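Local coordinates for protein histone-lysine N-methyltransferase, H3 lysine-9 specific SUVH6 (Arabidopsis thaliana, PDB 6A5K) that probably methylates histone H3 as an H3K9-specific methyltransferase, with S-adenosylmethionine as methyl donor, and is linked to recognition of non-CG DNA methylation, at residues Q223-S227 with W228-K232; A162-E166 with K167-V171. The protein carries 1 engineered substitution. All blocks are in the same frame, centred on the assembly; numbering follows the deposited sequence.

Overall arrangement
From the N terminus, contact 2 comes first. At residues 162-171 it closes the turn that takes the chain from helix 156-167 into strand 171-176, within the SRA domain. The chain then runs through strands 190-205 and 211-219 of the same mixed sheet. Contact 1, at residues 223-232, follows and starts helix 227-234. The two lie in series, so they neither nest nor cross. The centres of contact 1 and contact 2 are about 24 Å apart, and the nearest atoms of contact 1 and contact 2 are about 7 Å apart. Strand 190-205 is common to both: S164, I165 and Q168 touch it from contact 2, and L226, S227 and W228 from contact 1. One marks a helix end, the other a helix start.

Contact 1 (Q223-S227 with W228-K232); sequences QPELS and WVEVK
W228 CG lies between its own backbone N and carbonyl carbon (chi1 68°), while L226 CG stands beside its own backbone N (chi1 -62°). The two side chains thus run alongside each other and point the same way. L226 CB lies over the five-membered ring of W228, 4.2 Å from its centroid, in a CH-pi contact. L226 CD1 reaches W228 NE1 at 3.6 Å. V229 CG2 also meets a face of the ring, but toward its rim. Next along the chain toward the N terminus, E225 bends at chi2. This brings its carboxylate back to the next residue, where L226 N donates to E225 OE2 at 2.9 Å, on the anti side. The same carboxylate packs on V229, with E225 CD 3.6 Å from V229 CG1. E230 folds back so that its OE2 comes within 3.3 Å of E225 CB, though the two carboxylates do not touch. Beyond the segments, L226 leans on Y196, and E230 reaches L489.

The backbone fixes the turn. L226 O accepts a hydrogen bond from E230 N at 3.2 Å, and V229 N adds a weak bond to it. S227 O takes one from V231 N at 2.9 Å. Water 1 accepts a hydrogen bond from W228 N and donates one to S227 OG, serving an amide of the first turn. These bonds mark the start of alpha helix 227-234, with a leucine at the N-cap and a glutamate carboxylate just before it binding the N-cap amide.

Contact 2 (A162-E166 with K167-V171); sequences ATSIE and KQTPV
K167 lies along T163 one turn back, where helix 156-167 ends and the chain turns toward strand 171-176. This is a helix C-terminus with a left-handed residue: Q168 is the first to leave helical angles, and its phi is positive (53°). K167 and S164 carry most of the contact, followed by E166.

K167 N still makes a regular helical bond to T163 O, 3.0 Å long. The lysine chain bends at chi2 and at chi4, and K167 CG rests 3.5 Å from T163 O. Its NZ ends beside T163 CG2. E166 meets K167 mainly through its backbone and through its CB, which is 3.2 Å from K167 N. The E166 carboxylate stays too far from K167 NZ for a salt bridge. K167 also packs on V107 and Y102 of the sheet.

S164 uses both of its oxygens. S164 O accepts a weak hydrogen bond from Q168 N and another hydrogen bond from water 2, which also donates to T169 O. A108 N of strand 105-113 donates to S164 OG. Water 3 joins S164 OG at 2.6 Å to T169 OG1, also at 2.6 Å. Two waters therefore bridge the helix end to the loop beyond it. V171 CG2 lies 3.9 Å from S164 OG.

The side-chain amide of Q168 takes the carbonyl of I165. Q168 CG stands beside the backbone N (chi1 -76°), and the chain bends at chi2 to fold the amide back under the helix end. There its NE2 also bonds to V198 O of strand 190-205, which ties the helix end to the sheet. Q168 NE2 meets I165 O at 2.7 Å, almost straight (177°), on a lone pair and in the plane of both groups.

Contact 1 (Q223-S227 with W228-K232)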
loop_
_atom_site.group_PDB
_atom_site.type_symbol
_atom_site.label_atom_id
_atom_site.label_comp_id
_atom_site.label_asym_id
_atom_site.label_seq_id
_atom_site.Cartn_x
_atom_site.Cartn_y
_atom_site.Cartn_z
ATOM N N GLN A 223 -15.274 -0.763 18.407
ATOM C CA GLN A 223 -14.587 -0.861 17.118
ATOM C C GLN A 223 -13.090 -0.638 17.285
ATOM O O GLN A 223 -12.669 -0.026 18.266
ATOM C CB GLN A 223 -15.162 0.154 16.132
ATOM C CG GLN A 223 -16.607 -0.125 15.747
ATOM C CD GLN A 223 -17.163 0.920 14.810
ATOM O OE1 GLN A 223 -17.126 0.759 13.592
ATOM N NE2 GLN A 223 -17.686 2.005 15.377
ATOM N N PRO A 224 -12.279 -1.138 16.332
ATOM C CA PRO A 224 -10.843 -0.843 16.355
ATOM C C PRO A 224 -10.609 0.664 16.381
ATOM O O PRO A 224 -11.433 1.419 15.854
ATOM C CB PRO A 224 -10.327 -1.459 15.048
ATOM C CG PRO A 224 -11.346 -2.471 14.665
ATOM C CD PRO A 224 -12.659 -1.939 15.155
ATOM N N GLU A 225 -9.513 1.090 16.999
ATOM C CA GLU A 225 -9.225 2.511 17.149
ATOM C C GLU A 225 -9.107 3.220 15.802
ATOM O O GLU A 225 -8.636 2.642 14.824
ATOM C CB GLU A 225 -7.940 2.711 17.950
ATOM C CG GLU A 225 -7.677 4.161 18.352
ATOM C CD GLU A 225 -8.837 4.781 19.117
ATOM O OE1 GLU A 225 -8.879 4.614 20.354
ATOM O OE2 GLU A 225 -9.702 5.436 18.485
ATOM N N LEU A 226 -9.559 4.468 15.760
ATOM C CA LEU A 226 -9.365 5.329 14.602
ATOM C C LEU A 226 -7.879 5.411 14.272
ATOM O O LEU A 226 -7.047 5.538 15.174
ATOM C CB LEU A 226 -9.931 6.726 14.881
ATOM C CG LEU A 226 -11.438 6.779 15.155
ATOM C CD1 LEU A 226 -11.787 8.002 15.983
ATOM C CD2 LEU A 226 -12.220 6.781 13.840
ATOM N N SER A 227 -7.536 5.336 12.990
ATOM C CA SER A 227 -6.126 5.355 12.617
ATOM C C SER A 227 -5.504 6.723 12.915
ATOM O O SER A 227 -4.317 6.803 13.231
ATOM C CB SER A 227 -5.930 4.968 11.139
ATOM O OG SER A 227 -6.504 5.909 10.246
ATOM N N TRP A 228 -6.295 7.795 12.857
ATOM C CA TRP A 228 -5.716 9.115 13.112
ATOM C C TRP A 228 -5.385 9.261 14.597
ATOM O O TRP A 228 -4.454 9.975 14.970
ATOM C CB TRP A 228 -6.635 10.253 12.624
ATOM C CG TRP A 228 -7.949 10.461 13.352
ATOM C CD1 TRP A 228 -9.181 10.039 12.953
ATOM C CD2 TRP A 228 -8.155 11.198 14.570
ATOM N NE1 TRP A 228 -10.141 10.446 13.858
ATOM C CE2 TRP A 228 -9.534 11.156 14.858
ATOM C CE3 TRP A 228 -7.303 11.874 15.449
ATOM C CZ2 TRP A 228 -10.081 11.761 15.992
ATOM C CZ3 TRP A 228 -7.848 12.480 16.573
ATOM C CH2 TRP A 228 -9.223 12.418 16.832
ATOM N N VAL A 229 -6.131 8.558 15.440
ATOM C CA VAL A 229 -5.834 8.542 16.870
ATOM C C VAL A 229 -4.540 7.772 17.129
ATOM O O VAL A 229 -3.682 8.208 17.913
ATOM C CB VAL A 229 -6.998 7.925 17.670
ATOM C CG1 VAL A 229 -6.583 7.629 19.108
ATOM C CG2 VAL A 229 -8.206 8.849 17.626
ATOM N N GLU A 230 -4.386 6.636 16.455
ATOM C CA GLU A 230 -3.170 5.840 16.588
ATOM C C GLU A 230 -1.946 6.630 16.134
ATOM O O GLU A 230 -0.886 6.585 16.768
ATOM C CB GLU A 230 -3.281 4.537 15.788
ATOM C CG GLU A 230 -4.295 3.527 16.325
ATOM C CD GLU A 230 -3.956 2.979 17.708
ATOM O OE1 GLU A 230 -2.904 3.342 18.280
ATOM O OE2 GLU A 230 -4.747 2.160 18.222
ATOM N N VAL A 231 -2.101 7.358 15.033
ATOM C CA VAL A 231 -1.008 8.169 14.502
ATOM C C VAL A 231 -0.662 9.288 15.487
ATOM O O VAL A 231 0.515 9.528 15.808
ATOM C CB VAL A 231 -1.375 8.761 13.122
ATOM C CG1 VAL A 231 -0.387 9.837 12.717
ATOM C CG2 VAL A 231 -1.422 7.657 12.066
ATOM N N LYS A 232 -1.700 9.960 15.981
ATOM C CA LYS A 232 -1.506 11.015 16.971
ATOM C C LYS A 232 -0.725 10.490 18.175
ATOM O O LYS A 232 0.236 11.124 18.617
ATOM C CB LYS A 232 -2.851 11.596 17.419
ATOM C CG LYS A 232 -2.722 12.683 18.475
ATOM C CD LYS A 232 -4.077 13.251 18.863
ATOM C CE LYS A 232 -3.991 13.996 20.191
ATOM N NZ LYS A 232 -4.028 15.477 20.015
HETATM O O HOH W 1 -8.629 7.577 10.725
#

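Contact 2 (A162-E166 with K167-V171)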
loop_
_atom_site.group_PDB
_atom_site.type_symbol
_atom_site.label_atom_id
_atom_site.label_comp_id
_atom_site.label_asym_id
_atom_site.label_seq_id
_atom_site.Cartn_x
_atom_site.Cartn_y
_atom_site.Cartn_z
ATOM N N ALA A 162 -31.175 12.806 8.857
ATOM C CA ALA A 162 -32.054 13.192 9.957
ATOM C C ALA A 162 -32.873 11.999 10.456
ATOM O O ALA A 162 -33.063 11.821 11.657
ATOM C CB ALA A 162 -32.970 14.324 9.529
ATOM N N THR A 163 -33.346 11.173 9.527
ATOM C CA THR A 163 -34.133 9.994 9.874
ATOM C C THR A 163 -33.290 8.947 10.599
ATOM O O THR A 163 -33.792 8.202 11.453
ATOM C CB THR A 163 -34.770 9.378 8.612
ATOM O OG1 THR A 163 -35.538 10.381 7.935
ATOM C CG2 THR A 163 -35.676 8.194 8.960
ATOM N N SER A 164 -31.999 8.899 10.270
ATOM C CA SER A 164 -31.075 8.007 10.973
ATOM C C SER A 164 -31.108 8.233 12.484
ATOM O O SER A 164 -30.945 7.294 13.260
ATOM C CB SER A 164 -29.641 8.187 10.455
ATOM O OG SER A 164 -29.479 7.612 9.168
ATOM N N ILE A 165 -31.314 9.483 12.890
ATOM C CA ILE A 165 -31.440 9.827 14.305
ATOM C C ILE A 165 -32.602 9.086 14.960
ATOM O O ILE A 165 -32.452 8.482 16.028
ATOM C CB ILE A 165 -31.647 11.341 14.499
ATOM C CG1 ILE A 165 -30.463 12.116 13.919
ATOM C CG2 ILE A 165 -31.834 11.680 15.974
ATOM C CD1 ILE A 165 -30.656 13.620 13.917
ATOM N N GLU A 166 -33.760 9.130 14.311
ATOM C CA GLU A 166 -34.954 8.487 14.858
ATOM C C GLU A 166 -34.837 6.971 14.851
ATOM O O GLU A 166 -35.264 6.316 15.801
ATOM C CB GLU A 166 -36.212 8.894 14.091
ATOM C CG GLU A 166 -36.272 10.351 13.689
ATOM C CD GLU A 166 -37.326 10.611 12.624
ATOM O OE1 GLU A 166 -38.174 9.718 12.391
ATOM O OE2 GLU A 166 -37.316 11.711 12.032
ATOM N N LYS A 167 -34.265 6.409 13.789
ATOM C CA LYS A 167 -34.157 4.952 13.703
ATOM C C LYS A 167 -32.939 4.407 14.454
ATOM O O LYS A 167 -32.882 3.216 14.775
ATOM C CB LYS A 167 -34.110 4.505 12.239
ATOM C CG LYS A 167 -35.259 5.025 11.391
ATOM C CD LYS A 167 -36.572 4.377 11.778
ATOM C CE LYS A 167 -37.536 4.372 10.604
ATOM N NZ LYS A 167 -38.310 5.642 10.526
ATOM N N GLN A 168 -31.979 5.284 14.737
ATOM C CA GLN A 168 -30.717 4.894 15.367
ATOM C C GLN A 168 -30.048 3.762 14.598
ATOM O O GLN A 168 -29.564 2.790 15.176
ATOM C CB GLN A 168 -30.938 4.508 16.830
ATOM C CG GLN A 168 -31.153 5.718 17.728
ATOM C CD GLN A 168 -29.940 6.635 17.751
ATOM O OE1 GLN A 168 -28.878 6.268 18.256
ATOM N NE2 GLN A 168 -30.088 7.830 17.184
ATOM N N THR A 169 -30.037 3.909 13.280
ATOM C CA THR A 169 -29.369 2.970 12.388
ATOM C C THR A 169 -27.937 3.426 12.107
ATOM O O THR A 169 -27.658 4.624 12.095
ATOM C CB THR A 169 -30.146 2.826 11.071
ATOM O OG1 THR A 169 -30.540 4.125 10.617
ATOM C CG2 THR A 169 -31.391 1.975 11.281
ATOM N N PRO A 170 -27.020 2.469 11.882
ATOM C CA PRO A 170 -25.607 2.830 11.717
ATOM C C PRO A 170 -25.310 3.573 10.408
ATOM O O PRO A 170 -26.004 3.393 9.404
ATOM C CB PRO A 170 -24.896 1.471 11.745
ATOM C CG PRO A 170 -25.917 0.517 11.209
ATOM C CD PRO A 170 -27.235 1.015 11.753
ATOM N N VAL A 171 -24.276 4.408 10.444
ATOM C CA VAL A 171 -23.830 5.167 9.284
ATOM C C VAL A 171 -22.325 4.960 9.100
ATOM O O VAL A 171 -21.547 5.188 10.032
ATOM C CB VAL A 171 -24.130 6.681 9.439
ATOM C CG1 VAL A 171 -23.590 7.474 8.243
ATOM C CG2 VAL A 171 -25.628 6.924 9.621
HETATM O O HOH W 2 -28.136 6.839 13.781
HETATM O O HOH W 3 -28.581 5.156 9.187
#